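Lytic Polysaccharide Monooxygenase (Phytophthora infestans, PDB 6Z5Y) is a secreted copper-dependent monooxygenase that probably cleaves pectin oxidatively in plant cell walls during infection, this chain being its copper-binding catalytic domain. Local coordinates at residues S136-A140 / G141-L145; Y119-T123 / Q124-A128. All blocks are in the same frame, centred on the assembly; numbering follows the deposited sequence.

Interaction 1. Residues S136-A140 / G141-L145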
ATOM      1  N   SER A 136      10.181  -7.917  13.937  1.00  9.41           N
ATOM      2  CA  SER A 136      11.332  -8.029  14.847  1.00 10.05           C
ATOM      3  C   SER A 136      12.407  -6.979  14.622  1.00 11.70           C
ATOM      4  O   SER A 136      13.065  -6.581  15.605  1.00 13.59           O
ATOM      5  CB  SER A 136      11.953  -9.396  14.786  1.00 11.34           C
ATOM      6  OG  SER A 136      12.411  -9.730  13.489  1.00 12.11           O
ATOM      7  N   SER A 137      12.588  -6.518  13.393  1.00 10.94           N
ATOM      8  CA  SER A 137      13.628  -5.515  13.105  1.00 12.65           C
ATOM      9  C   SER A 137      13.331  -4.190  13.807  1.00 13.97           C
ATOM     10  O   SER A 137      14.250  -3.394  13.943  1.00 18.98           O
ATOM     11  CB  SER A 137      13.830  -5.371  11.627  1.00 13.83           C
ATOM     12  OG  SER A 137      12.675  -4.868  10.966  1.00 13.97           O
ATOM     13  N   CYS A 138      12.103  -3.979  14.226  1.00 12.09           N
ATOM     14  CA  CYS A 138      11.696  -2.713  14.891  0.80 12.83           C
ATOM     15  C   CYS A 138      12.148  -2.672  16.351  1.00 13.60           C
ATOM     16  O   CYS A 138      12.025  -1.611  16.974  1.00 15.03           O
ATOM     17  CB  CYS A 138      10.200  -2.541  14.840  0.80 11.91           C
ATOM     18  SG  CYS A 138       9.590  -2.546  13.149  0.80 12.25           S
ATOM     19  N   ALA A 139      12.645  -3.766  16.910  1.00 16.41           N
ATOM     20  CA  ALA A 139      13.215  -3.739  18.279  1.00 18.41           C
ATOM     21  C   ALA A 139      14.294  -2.653  18.477  1.00 15.59           C
ATOM     22  O   ALA A 139      14.194  -1.916  19.488  1.00 18.67           O
ATOM     23  CB  ALA A 139      13.758  -5.094  18.608  1.00 19.98           C
ATOM     24  N   ALA A 140      15.218  -2.513  17.508  1.00 17.05           N
ATOM     25  CA  ALA A 140      16.360  -1.573  17.553  1.00 18.09           C
ATOM     26  C   ALA A 140      15.875  -0.204  17.083  1.00 17.22           C
ATOM     27  O   ALA A 140      16.016   0.137  15.891  1.00 20.72           O
ATOM     28  CB  ALA A 140      17.532  -2.109  16.760  1.00 20.72           C
ATOM     29  N   GLY A 141      15.272   0.548  17.990  1.00 16.69           N
ATOM     30  CA  GLY A 141      15.015   1.962  17.714  1.00 16.80           C
ATOM     31  C   GLY A 141      13.611   2.217  17.233  1.00 15.08           C
ATOM     32  O   GLY A 141      13.349   3.354  16.852  1.00 16.08           O
ATOM     33  N   GLY A 142      12.748   1.201  17.178  1.00 13.36           N
ATOM     34  CA  GLY A 142      11.459   1.372  16.521  1.00 12.31           C
ATOM     35  C   GLY A 142      11.664   1.308  15.038  1.00 10.91           C
ATOM     36  O   GLY A 142      12.725   0.918  14.549  1.00 13.20           O
ATOM     37  N   CYS A 143      10.664   1.726  14.318  1.00 10.87           N
ATOM     38  CA  CYS A 143      10.757   1.686  12.842  1.00 10.93           C
ATOM     39  C   CYS A 143       9.622   2.522  12.300  1.00  9.57           C
ATOM     40  O   CYS A 143       8.617   2.709  12.968  1.00 12.46           O
ATOM     41  CB  CYS A 143      10.687   0.282  12.248  1.00 12.86           C
ATOM     42  SG  CYS A 143       9.182  -0.562  12.742  1.00 13.20           S
ATOM     43  N   MET A 144       9.761   2.952  11.079  1.00  7.50           N
ATOM     44  CA  MET A 144       8.624   3.482  10.330  1.00  7.64           C
ATOM     45  C   MET A 144       8.051   2.376   9.449  1.00  7.24           C
ATOM     46  O   MET A 144       8.728   1.882   8.531  1.00  7.67           O
ATOM     47  CB  MET A 144       9.066   4.643   9.443  1.00  7.60           C
ATOM     48  CG  MET A 144       7.906   5.349   8.752  1.00  8.38           C
ATOM     49  SD  MET A 144       6.728   6.096   9.881  1.00  8.57           S
ATOM     50  CE  MET A 144       7.814   7.180  10.774  1.00  9.73           C
ATOM     51  N   LEU A 145       6.792   2.040   9.699  1.00  6.70           N
ATOM     52  CA  LEU A 145       6.063   1.164   8.761  1.00  6.51           C
ATOM     53  C   LEU A 145       5.585   2.021   7.600  1.00  6.64           C
ATOM     54  O   LEU A 145       5.055   3.104   7.794  1.00  7.25           O
ATOM     55  CB  LEU A 145       4.895   0.500   9.467  1.00  6.97           C
ATOM     56  CG  LEU A 145       4.067  -0.442   8.576  1.00  7.23           C
ATOM     57  CD1 LEU A 145       3.395  -1.530   9.414  1.00  8.74           C
ATOM     58  CD2 LEU A 145       2.991   0.300   7.788  1.00  8.11           C
TER
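Cys-138 and Cys-143 close a disulfide round a short turn; in the conformer of Cys-138 described, their SG atoms are 2.1 Å apart and the dihedral about the S-S bond is 83°, near the relaxed value for two sulfurs. The SG of Cys-143 sits between its own backbone N and carbonyl carbon (chi1 57°), which turns it back towards the 3-10 segment 136-138. This buried side is the tight one: Cys-138 rests on Leu-104 and Cys-143 on Leu-170, so the apolar bridge meets leucines of the neighbouring strands.

The solvent side, Ala-140 to Gly-142, is looser. Ala-140 centres an inverse gamma turn in which the N of Gly-141 gives a weak bond to the O of Ala-139 (3.1 Å, 134° at the hydrogen). A second weak bond runs 2.9 Å from Gly-142 N to Cys-138 O. Both glycines have positive phi, a backbone shape that glycine adopts readily.

Beyond it the chain enters strand 143-155, where Cys-143 pairs with Leu-170. With two bent hydrogen bonds as the turn's own support, the covalent S-S link ties the 3-10 segment to the start of this strand in a way the weak bonds alone would not.

Interaction 2. Residues Y119-T123 / Q124-A128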
ATOM      1  N   TYR A 119      -5.407 -11.043   0.392  1.00 10.21           N
ATOM      2  CA  TYR A 119      -5.616 -10.587   1.795  1.00 10.18           C
ATOM      3  C   TYR A 119      -7.050 -10.268   2.139  1.00 10.75           C
ATOM      4  O   TYR A 119      -7.282 -10.000   3.341  1.00 12.88           O
ATOM      5  CB  TYR A 119      -4.748  -9.395   2.143  1.00 10.13           C
ATOM      6  CG  TYR A 119      -3.301  -9.692   1.878  1.00  9.88           C
ATOM      7  CD1 TYR A 119      -2.628 -10.721   2.531  1.00  9.48           C
ATOM      8  CD2 TYR A 119      -2.599  -8.934   0.950  1.00 10.40           C
ATOM      9  CE1 TYR A 119      -1.306 -10.993   2.225  1.00  9.61           C
ATOM     10  CE2 TYR A 119      -1.264  -9.160   0.685  1.00 10.64           C
ATOM     11  CZ  TYR A 119      -0.625 -10.216   1.295  1.00 10.51           C
ATOM     12  OH  TYR A 119       0.674 -10.446   0.935  1.00 11.39           O
ATOM     13  N   GLY A 120      -7.918 -10.301   1.175  1.00 12.26           N
ATOM     14  CA  GLY A 120      -9.333 -10.153   1.513  1.00 12.84           C
ATOM     15  C   GLY A 120     -10.195 -11.037   0.656  1.00 12.51           C
ATOM     16  O   GLY A 120      -9.661 -11.873  -0.079  1.00 13.96           O
ATOM     17  N   ASP A 121     -11.511 -10.848   0.757  1.00 14.61           N
ATOM     18  CA  ASP A 121     -12.491 -11.660  -0.033  1.00 13.89           C
ATOM     19  C   ASP A 121     -13.093 -10.804  -1.165  1.00 15.37           C
ATOM     20  O   ASP A 121     -14.058 -11.273  -1.781  1.00 18.39           O
ATOM     21  CB  ASP A 121     -13.519 -12.315   0.905  1.00 15.09           C
ATOM     22  CG  ASP A 121     -14.477 -11.348   1.577  1.00 13.80           C
ATOM     23  OD1 ASP A 121     -14.481 -10.155   1.176  1.00 16.03           O
ATOM     24  OD2 ASP A 121     -15.352 -11.887   2.360  1.00 16.76           O
ATOM     25  N   GLY A 122     -12.547  -9.639  -1.485  1.00 15.63           N
ATOM     26  CA  GLY A 122     -13.004  -8.771  -2.585  1.00 16.48           C
ATOM     27  C   GLY A 122     -14.172  -7.880  -2.195  1.00 16.53           C
ATOM     28  O   GLY A 122     -14.528  -6.988  -3.026  1.00 17.30           O
ATOM     29  N   THR A 123     -14.659  -8.023  -0.950  1.00 14.62           N
ATOM     30  CA  THR A 123     -15.751  -7.227  -0.363  1.00 14.46           C
ATOM     31  C   THR A 123     -15.148  -6.219   0.592  1.00 12.27           C
ATOM     32  O   THR A 123     -14.146  -6.565   1.280  1.00 12.71           O
ATOM     33  CB  THR A 123     -16.813  -8.065   0.383  1.00 15.04           C
ATOM     34  OG1 THR A 123     -16.432  -8.545   1.677  1.00 14.88           O
ATOM     35  CG2 THR A 123     -17.286  -9.250  -0.447  1.00 18.28           C
ATOM     36  N   GLN A 124     -15.753  -5.040   0.690  1.00 12.61           N
ATOM     37  CA  GLN A 124     -15.285  -4.054   1.678  1.00 12.06           C
ATOM     38  C   GLN A 124     -15.693  -4.499   3.073  1.00 10.23           C
ATOM     39  O   GLN A 124     -15.084  -4.036   4.033  1.00  9.44           O
ATOM     40  CB  GLN A 124     -15.818  -2.658   1.388  1.00 13.50           C
ATOM     41  CG  GLN A 124     -17.324  -2.551   1.447  1.00 13.81           C
ATOM     42  CD  GLN A 124     -17.714  -1.367   0.633  1.00 14.63           C
ATOM     43  OE1 GLN A 124     -17.586  -1.386  -0.569  1.00 17.40           O
ATOM     44  NE2 GLN A 124     -18.095  -0.323   1.332  1.00 18.49           N
ATOM     45  N   GLN A 125     -16.710  -5.341   3.210  1.00 10.29           N
ATOM     46  CA  GLN A 125     -17.294  -5.739   4.509  1.00  9.24           C
ATOM     47  C   GLN A 125     -16.316  -6.608   5.297  1.00  9.93           C
ATOM     48  O   GLN A 125     -16.285  -6.510   6.523  1.00 11.58           O
ATOM     49  CB  GLN A 125     -18.584  -6.509   4.272  1.00 10.86           C
ATOM     50  CG  GLN A 125     -19.757  -5.664   3.766  1.00 11.71           C
ATOM     51  CD  GLN A 125     -19.777  -5.432   2.283  1.00 13.59           C
ATOM     52  OE1 GLN A 125     -18.836  -5.656   1.536  1.00 13.53           O
ATOM     53  NE2 GLN A 125     -20.920  -4.980   1.797  1.00 20.17           N
ATOM     54  N   THR A 126     -15.579  -7.463   4.619  1.00 10.33           N
ATOM     55  CA  THR A 126     -14.656  -8.402   5.316  1.00 10.19           C
ATOM     56  C   THR A 126     -13.305  -7.729   5.507  1.00  9.30           C
ATOM     57  O   THR A 126     -12.681  -7.365   4.524  1.00 10.15           O
ATOM     58  CB  THR A 126     -14.489  -9.675   4.506  1.00 11.82           C
ATOM     59  OG1 THR A 126     -15.775 -10.278   4.417  1.00 13.49           O
ATOM     60  CG2 THR A 126     -13.539 -10.647   5.157  1.00 12.63           C
ATOM     61  N   ILE A 127     -12.849  -7.590   6.732  1.00  9.30           N
ATOM     62  CA  ILE A 127     -11.584  -6.896   6.982  1.00  8.93           C
ATOM     63  C   ILE A 127     -10.421  -7.658   6.348  1.00  8.98           C
ATOM     64  O   ILE A 127     -10.295  -8.851   6.552  1.00 10.01           O
ATOM     65  CB  ILE A 127     -11.376  -6.726   8.486  1.00 10.00           C
ATOM     66  CG1 ILE A 127     -12.551  -6.012   9.139  1.00 10.22           C
ATOM     67  CG2 ILE A 127     -10.054  -6.043   8.779  1.00 10.95           C
ATOM     68  CD1 ILE A 127     -12.902  -4.693   8.545  1.00 10.72           C
ATOM     69  N   ALA A 128      -9.594  -6.954   5.592  1.00  8.64           N
ATOM     70  CA  ALA A 128      -8.380  -7.548   5.023  1.00  8.94           C
ATOM     71  C   ALA A 128      -7.274  -7.590   6.072  1.00  7.94           C
ATOM     72  O   ALA A 128      -7.070  -6.626   6.784  1.00  8.16           O
ATOM     73  CB  ALA A 128      -7.920  -6.786   3.800  1.00  9.52           C
TER
HETATM   74  O   HOH W   1     -11.972  -8.196   1.933  1.00 14.56           O
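The backbone of 119-128 doubles back on itself, bringing the CA atoms of Gly-120 and Ala-128 to 4.5 Å, with a CA-H...O contact from Ala-128 CA to Tyr-119 O at the neck. There the small methyl of Ala-128 lies over that carbonyl, and it also fits against Phe-90 and Ile-94. Gly-122 has positive phi, which glycine adopts readily, and takes the chain round the bend.

Asp-121 organises the loop. Its carboxylate is folded back between its own N and carbonyl carbon (chi1 69°), which places OD1 3.0 Å from the N of Thr-123, nearly along the C-O axis. This is an Asx turn, a motif well served by aspartate because its short side chain can accept from the backbone N two residues on. The hydroxyl OG1 of Thr-123 donates to the syn lone pair of the same OD1, at 2.6 Å, so two donors grip one oxygen. OD2 accepts a hydrogen bond from Thr-126 OG1, also at 2.6 Å but from above the carboxylate plane, 44° out of it; the two side chains cross at about a right angle.

Thr-123 suits its place because its hydroxyl both gives and accepts: OG1 receives the N-H of Thr-126 at 3.2 Å. Alongside, OE1 of Gln-125, whose chain bends at chi2, comes 3.4 Å from Thr-123 CB. Inside the bend a water accepts from Asp-121 N and lies within hydrogen-bonding distance of Thr-123 O and Thr-126 O, 2.8 Å from each.

Interaction 2 comes first along the chain and interaction 1 follows after the short strand 129-130; their centres are 28 Å apart, their nearest atoms about 12 Å, and they do not touch. Residues 119-128 lie by the copper site: the side chain of Gln-124 is about 8 Å from the copper ion and about 8 Å from the side chains of its ligands His-1 and His-96. Residues 136-145 lie away from that site, yet they lead into strand 143-155, which pairs with strand 158-170, the strand carrying the third copper-site residue, Tyr-164.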